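Local structure of transcriptional regulator (Rhodococcus sp., 2O0Y) at residues R124-Q129 and I140-P145; V114-R119 and V219-T224. The protein probably binds DNA as a transcription factor of the IclR family, with a helix-turn-helix domain joined to a GAF-like C-terminal domain. All blocks are in the same frame, centred on the assembly; numbering follows the deposited sequence.

Interaction 1 (R124-Q129 and I140-P145)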
loop_
_atom_site.group_PDB
_atom_site.type_symbol
_atom_site.label_atom_id
_atom_site.label_comp_id
_atom_site.label_asym_id
_atom_site.label_seq_id
_atom_site.Cartn_x
_atom_site.Cartn_y
_atom_site.Cartn_z
ATOM N N ARG B 124 -2.687 15.813 1.786
ATOM C CA ARG B 124 -4.075 15.487 2.063
ATOM C C ARG B 124 -4.711 15.080 0.743
ATOM O O ARG B 124 -4.337 15.602 -0.328
ATOM C CB ARG B 124 -4.823 16.671 2.659
ATOM C CG ARG B 124 -5.088 17.820 1.672
ATOM C CD ARG B 124 -6.046 18.898 2.278
ATOM N NE ARG B 124 -5.409 20.143 1.952
ATOM C CZ ARG B 124 -5.734 20.980 0.978
ATOM N NH1 ARG B 124 -6.811 20.821 0.230
ATOM N NH2 ARG B 124 -4.968 22.023 0.813
ATOM N N VAL B 125 -5.638 14.129 0.830
ATOM C CA VAL B 125 -6.262 13.503 -0.325
ATOM C C VAL B 125 -7.714 13.363 -0.006
ATOM O O VAL B 125 -8.081 12.857 1.060
ATOM C CB VAL B 125 -5.692 12.092 -0.574
ATOM C CG1 VAL B 125 -6.192 11.529 -1.919
ATOM C CG2 VAL B 125 -4.186 12.159 -0.574
ATOM N N VAL B 126 -8.554 13.810 -0.927
ATOM C CA VAL B 126 -10.004 13.589 -0.806
ATOM C C VAL B 126 -10.286 12.193 -1.273
ATOM O O VAL B 126 -9.903 11.780 -2.392
ATOM C CB VAL B 126 -10.834 14.631 -1.631
ATOM C CG1 VAL B 126 -12.268 14.340 -1.569
ATOM C CG2 VAL B 126 -10.581 16.039 -1.093
ATOM N N VAL B 127 -10.878 11.406 -0.384
ATOM C CA VAL B 127 -11.150 10.014 -0.730
ATOM C C VAL B 127 -12.636 9.701 -0.834
ATOM O O VAL B 127 -13.039 8.622 -1.278
ATOM C CB VAL B 127 -10.461 9.068 0.263
ATOM C CG1 VAL B 127 -8.894 9.172 0.095
ATOM C CG2 VAL B 127 -10.966 9.300 1.716
ATOM N N ALA B 128 -13.466 10.629 -0.365
ATOM C CA ALA B 128 -14.882 10.621 -0.717
ATOM C C ALA B 128 -15.433 12.032 -0.664
ATOM O O ALA B 128 -14.890 12.864 0.063
ATOM C CB ALA B 128 -15.701 9.693 0.265
ATOM N N GLN B 129 -16.489 12.309 -1.453
ATOM C CA GLN B 129 -16.955 13.695 -1.638
ATOM C C GLN B 129 -18.440 13.746 -1.938
ATOM O O GLN B 129 -18.923 12.904 -2.698
ATOM C CB GLN B 129 -16.201 14.276 -2.841
ATOM C CG GLN B 129 -16.465 15.758 -3.152
ATOM C CD GLN B 129 -15.550 16.269 -4.259
ATOM O OE1 GLN B 129 -15.739 15.917 -5.425
ATOM N NE2 GLN B 129 -14.512 17.069 -3.887
ATOM N N ILE B 140 -12.737 20.273 -5.566
ATOM C CA ILE B 140 -11.435 19.555 -5.450
ATOM C C ILE B 140 -11.478 18.112 -5.976
ATOM O O ILE B 140 -12.332 17.329 -5.544
ATOM C CB ILE B 140 -10.959 19.513 -3.972
ATOM C CG1 ILE B 140 -10.616 20.896 -3.481
ATOM C CG2 ILE B 140 -9.635 18.778 -3.829
ATOM C CD1 ILE B 140 -9.085 21.077 -3.476
ATOM N N PRO B 141 -10.555 17.738 -6.882
ATOM C CA PRO B 141 -10.569 16.366 -7.375
ATOM C C PRO B 141 -10.215 15.282 -6.360
ATOM O O PRO B 141 -9.365 15.498 -5.479
ATOM C CB PRO B 141 -9.530 16.378 -8.497
ATOM C CG PRO B 141 -8.683 17.515 -8.232
ATOM C CD PRO B 141 -9.511 18.545 -7.540
ATOM N N LEU B 142 -10.868 14.128 -6.497
ATOM C CA LEU B 142 -10.628 12.971 -5.639
ATOM C C LEU B 142 -9.284 12.318 -5.919
ATOM O O LEU B 142 -8.870 12.228 -7.080
ATOM C CB LEU B 142 -11.753 11.928 -5.777
ATOM C CG LEU B 142 -12.985 12.346 -4.964
ATOM C CD1 LEU B 142 -13.987 13.026 -5.831
ATOM C CD2 LEU B 142 -13.582 11.146 -4.311
ATOM N N GLY B 143 -8.587 11.889 -4.867
ATOM C CA GLY B 143 -7.358 11.123 -5.056
ATOM C C GLY B 143 -6.168 11.911 -5.575
ATOM O O GLY B 143 -5.150 11.321 -5.959
ATOM N N VAL B 144 -6.261 13.234 -5.583
ATOM C CA VAL B 144 -5.123 14.082 -5.987
ATOM C C VAL B 144 -4.485 14.647 -4.701
ATOM O O VAL B 144 -5.197 15.235 -3.902
ATOM C CB VAL B 144 -5.620 15.202 -6.954
ATOM C CG1 VAL B 144 -4.588 16.297 -7.099
ATOM C CG2 VAL B 144 -5.979 14.614 -8.319
ATOM N N PRO B 145 -3.163 14.425 -4.470
ATOM C CA PRO B 145 -2.570 14.947 -3.240
ATOM C C PRO B 145 -2.422 16.468 -3.268
ATOM O O PRO B 145 -1.931 17.023 -4.258
ATOM C CB PRO B 145 -1.167 14.300 -3.189
ATOM C CG PRO B 145 -0.866 13.899 -4.572
ATOM C CD PRO B 145 -2.182 13.678 -5.286
HETATM O O HOH W 1 -7.781 15.140 -3.373
HETATM O O HOH W 2 -14.418 16.496 -7.631
#

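Interaction 2 (V114-R119 and V219-T224)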
loop_
_atom_site.group_PDB
_atom_site.type_symbol
_atom_site.label_atom_id
_atom_site.label_comp_id
_atom_site.label_asym_id
_atom_site.label_seq_id
_atom_site.Cartn_x
_atom_site.Cartn_y
_atom_site.Cartn_z
ATOM N N VAL B 114 -18.959 18.581 0.635
ATOM C CA VAL B 114 -18.449 17.890 1.801
ATOM C C VAL B 114 -17.353 16.965 1.312
ATOM O O VAL B 114 -17.622 16.094 0.502
ATOM C CB VAL B 114 -19.539 17.071 2.469
ATOM C CG1 VAL B 114 -18.948 16.289 3.611
ATOM C CG2 VAL B 114 -20.650 18.018 2.987
ATOM N N ASN B 115 -16.124 17.134 1.829
ATOM C CA ASN B 115 -14.950 16.314 1.420
ATOM C C ASN B 115 -14.505 15.465 2.596
ATOM O O ASN B 115 -14.410 15.984 3.711
ATOM C CB ASN B 115 -13.787 17.260 1.073
ATOM C CG ASN B 115 -14.038 18.024 -0.228
ATOM O OD1 ASN B 115 -14.448 17.435 -1.223
ATOM N ND2 ASN B 115 -13.858 19.328 -0.200
ATOM N N LEU B 116 -14.186 14.193 2.368
ATOM C CA LEU B 116 -13.617 13.380 3.438
ATOM C C LEU B 116 -12.163 13.242 3.063
ATOM O O LEU B 116 -11.849 12.640 2.028
ATOM C CB LEU B 116 -14.252 11.983 3.527
ATOM C CG LEU B 116 -13.929 11.143 4.787
ATOM C CD1 LEU B 116 -15.013 10.117 4.995
ATOM C CD2 LEU B 116 -12.676 10.328 4.575
ATOM N N TYR B 117 -11.271 13.788 3.885
ATOM C CA TYR B 117 -9.844 13.756 3.550
ATOM C C TYR B 117 -9.098 12.822 4.446
ATOM O O TYR B 117 -9.464 12.705 5.606
ATOM C CB TYR B 117 -9.260 15.104 3.889
ATOM C CG TYR B 117 -9.422 16.228 2.938
ATOM C CD1 TYR B 117 -8.503 16.395 1.903
ATOM C CD2 TYR B 117 -10.444 17.193 3.106
ATOM C CE1 TYR B 117 -8.608 17.481 1.031
ATOM C CE2 TYR B 117 -10.532 18.290 2.255
ATOM C CZ TYR B 117 -9.593 18.428 1.235
ATOM O OH TYR B 117 -9.611 19.486 0.363
ATOM N N ILE B 118 -8.035 12.184 3.924
ATOM C CA ILE B 118 -7.044 11.543 4.767
ATOM C C ILE B 118 -5.655 12.111 4.473
ATOM O O ILE B 118 -5.473 12.855 3.499
ATOM C CB ILE B 118 -7.055 9.996 4.490
ATOM C CG1 ILE B 118 -6.810 9.739 2.998
ATOM C CG2 ILE B 118 -8.389 9.389 4.940
ATOM C CD1 ILE B 118 -6.419 8.278 2.615
ATOM N N ARG B 119 -4.650 11.709 5.266
ATOM C CA ARG B 119 -3.293 12.082 5.022
ATOM C C ARG B 119 -2.638 10.893 4.343
ATOM O O ARG B 119 -2.891 9.717 4.708
ATOM C CB ARG B 119 -2.557 12.368 6.336
ATOM C CG ARG B 119 -1.106 12.767 6.188
ATOM C CD ARG B 119 -0.444 13.020 7.558
ATOM N NE ARG B 119 -0.233 11.815 8.376
ATOM C CZ ARG B 119 0.720 10.902 8.171
ATOM N NH1 ARG B 119 1.545 10.966 7.126
ATOM N NH2 ARG B 119 0.835 9.886 9.015
ATOM N N VAL B 219 -7.249 10.529 15.261
ATOM C CA VAL B 219 -7.790 11.195 14.048
ATOM C C VAL B 219 -7.330 10.438 12.843
ATOM O O VAL B 219 -6.117 10.324 12.612
ATOM C CB VAL B 219 -7.329 12.679 13.993
ATOM C CG1 VAL B 219 -7.856 13.418 12.724
ATOM C CG2 VAL B 219 -7.799 13.414 15.272
ATOM N N VAL B 220 -8.290 9.891 12.090
ATOM C CA VAL B 220 -7.964 9.110 10.893
ATOM C C VAL B 220 -8.401 9.836 9.623
ATOM O O VAL B 220 -7.999 9.485 8.540
ATOM C CB VAL B 220 -8.609 7.712 10.911
ATOM C CG1 VAL B 220 -7.959 6.834 12.066
ATOM C CG2 VAL B 220 -10.128 7.781 11.034
ATOM N N ALA B 221 -9.230 10.853 9.760
ATOM C CA ALA B 221 -9.711 11.575 8.575
ATOM C C ALA B 221 -10.245 12.901 9.043
ATOM O O ALA B 221 -10.354 13.133 10.244
ATOM C CB ALA B 221 -10.820 10.771 7.853
ATOM N N ALA B 222 -10.565 13.784 8.101
ATOM C CA ALA B 222 -11.074 15.115 8.448
ATOM C C ALA B 222 -12.329 15.353 7.620
ATOM O O ALA B 222 -12.283 15.330 6.384
ATOM C CB ALA B 222 -10.030 16.134 8.145
ATOM N N LEU B 223 -13.472 15.494 8.275
ATOM C CA LEU B 223 -14.699 15.765 7.571
ATOM C C LEU B 223 -14.748 17.277 7.293
ATOM O O LEU B 223 -14.781 18.088 8.233
ATOM C CB LEU B 223 -15.890 15.364 8.426
ATOM C CG LEU B 223 -17.277 15.571 7.794
ATOM C CD1 LEU B 223 -17.485 14.530 6.641
ATOM C CD2 LEU B 223 -18.380 15.372 8.806
ATOM N N THR B 224 -14.802 17.668 6.019
ATOM C CA THR B 224 -14.530 19.040 5.689
ATOM C C THR B 224 -15.575 19.699 4.754
ATOM O O THR B 224 -15.895 19.140 3.720
ATOM C CB THR B 224 -13.143 19.115 5.049
ATOM O OG1 THR B 224 -12.195 18.506 5.955
ATOM C CG2 THR B 224 -12.709 20.567 4.806
HETATM O O HOH W 3 -5.526 10.244 7.592
#

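Interaction 1 (R124-Q129 and I140-P145)
The amide of Gln129 bonds the backbone carbonyl of Ile140, linking strand 124-129 to the loop 140-145. The glutamine chain runs out extended, with CG anti to its own backbone N (chi1 -176°), and delivers NE2 to Ile140 O at 2.8 Å, on a lone pair in the plane of that carbonyl. NE2 also meets Asn115 OD1 on the neighbouring strand, while a water donates to both OE1 and Ile140 O; a long side chain with a donor and an acceptor at one end suits this place. A leucine here would probably leave Ile140 O without its amide donor and Asn115 OD1 without its mate, setting the start of the loop freer to move.

One backbone hydrogen bond joins the segments: Gly143 N donates to Val126 O at 2.8 Å, with 155° at the hydrogen. Nearby, Pro145 CA makes a CA-H...O contact of 3.5 Å with Arg124 O. Another water accepts from Val126 N and donates to Pro141 O and Val144 O, tying the strand to both ends of the turn.

Apolar side chains pack beside these bonds. Val126 splits its branches, CG2 against Ile140 CG2 and CG1 against Leu142 CG, both at 4.0 Å. Leu142 reaches further along the strand: CD2 lies 3.9 Å from Ala128 CA, and CD1 is near Gln129 CB and 3.4 Å from the amide oxygen OE1 of Gln129. Packing is tight where Val125 CG1 comes within 3.4 Å of Gly143 CA.

Val127 and Ala128 form a classic beta bulge opposite Leu116, which lets Val126 and Gln129 both point toward the loop. Pro141 to Val144 make a type II beta turn, whose third position, Gly143, has the positive phi that favours glycine; the turn leads into the short strand 146-147 at the sheet edge.

Interaction 2 (V114-R119 and V219-T224)
An antiparallel strand pair, buried within the C-terminal domain, joins Asn115 to Thr224 and Tyr117 to Ala222 as hydrogen-bonded pairs, with Leu116 and Leu223 a non-hydrogen-bonded pair between them. The segment axes approach to 4.7 Å at 151°. Asn115 N gives Thr224 O a nearly straight bond of 2.8 Å (175° at the hydrogen), and Thr224 N answers to Asn115 O; Tyr117 N and Ala222 O, at 3.1 Å, are matched by Ala222 N and Tyr117 O.

Tyr117 and Thr224 share a face with Asn115 and Ala222. With CG anti to the carbonyl carbon (chi1 -81°), the tyrosine ring turns its CD2 edge to the threonine, whose CB lies in the ring plane and whose OG1 is 3.6 Å from Tyr117 CD2; the two side chains cross at about a right angle. The phenol OH is hydrogen-bonded to Arg124 NH1, and Thr224 OG1 to Ser209 OG. Ala222, small, lies beside Tyr117 CB and meets Ile156 of helix 152-157, whose Ala153 touches both Tyr117 and Thr224.

These two strands are neighbours in the middle of the antiparallel sheet of the GAF-like domain, flanked by strands 123-130 and 205-213. Leu116 and Leu223 share the other face: Leu116 CD2 rests on Ala221 CB at 3.8 Å, and Leu223 CD1 meets Val114 CG1 at the same distance. Leu259, from the C-terminal tail, touches Leu116 and Ile118.

Past Tyr117 the pairing changes. Val220 and Ala221 form a classic beta bulge against Leu212, and the lone methyl of Ala221, CB, lies 3.3 Å from Tyr117 O. Ile118 CG2 is 3.6 Å from Val220 O, and a water accepts from Arg119 N and donates to Val220 O, bridging the strands where direct bonds stop.

Overall arrangement
Both contacts belong to the same antiparallel sheet, their centres about 9 Å apart. Strand 113-120 pairs with strand 219-228 in interaction 2 and, on its other side, with strand 123-130, against which the loop 140-145 of interaction 1 packs; along the chain, interaction 1 is nested inside the loop that interaction 2 closes. They touch directly: Ala128 O lies 2.8 Å from Leu116 N, a probable hydrogen bond at the bulge. Val126 CG2 packs at 3.2 Å from Tyr117 CE1, and Val127 CG1 stands 3.6 Å from Ile118 CG1. In IclR relatives this C-terminal domain typically binds effectors, but these contacts do not reveal an effector for this protein.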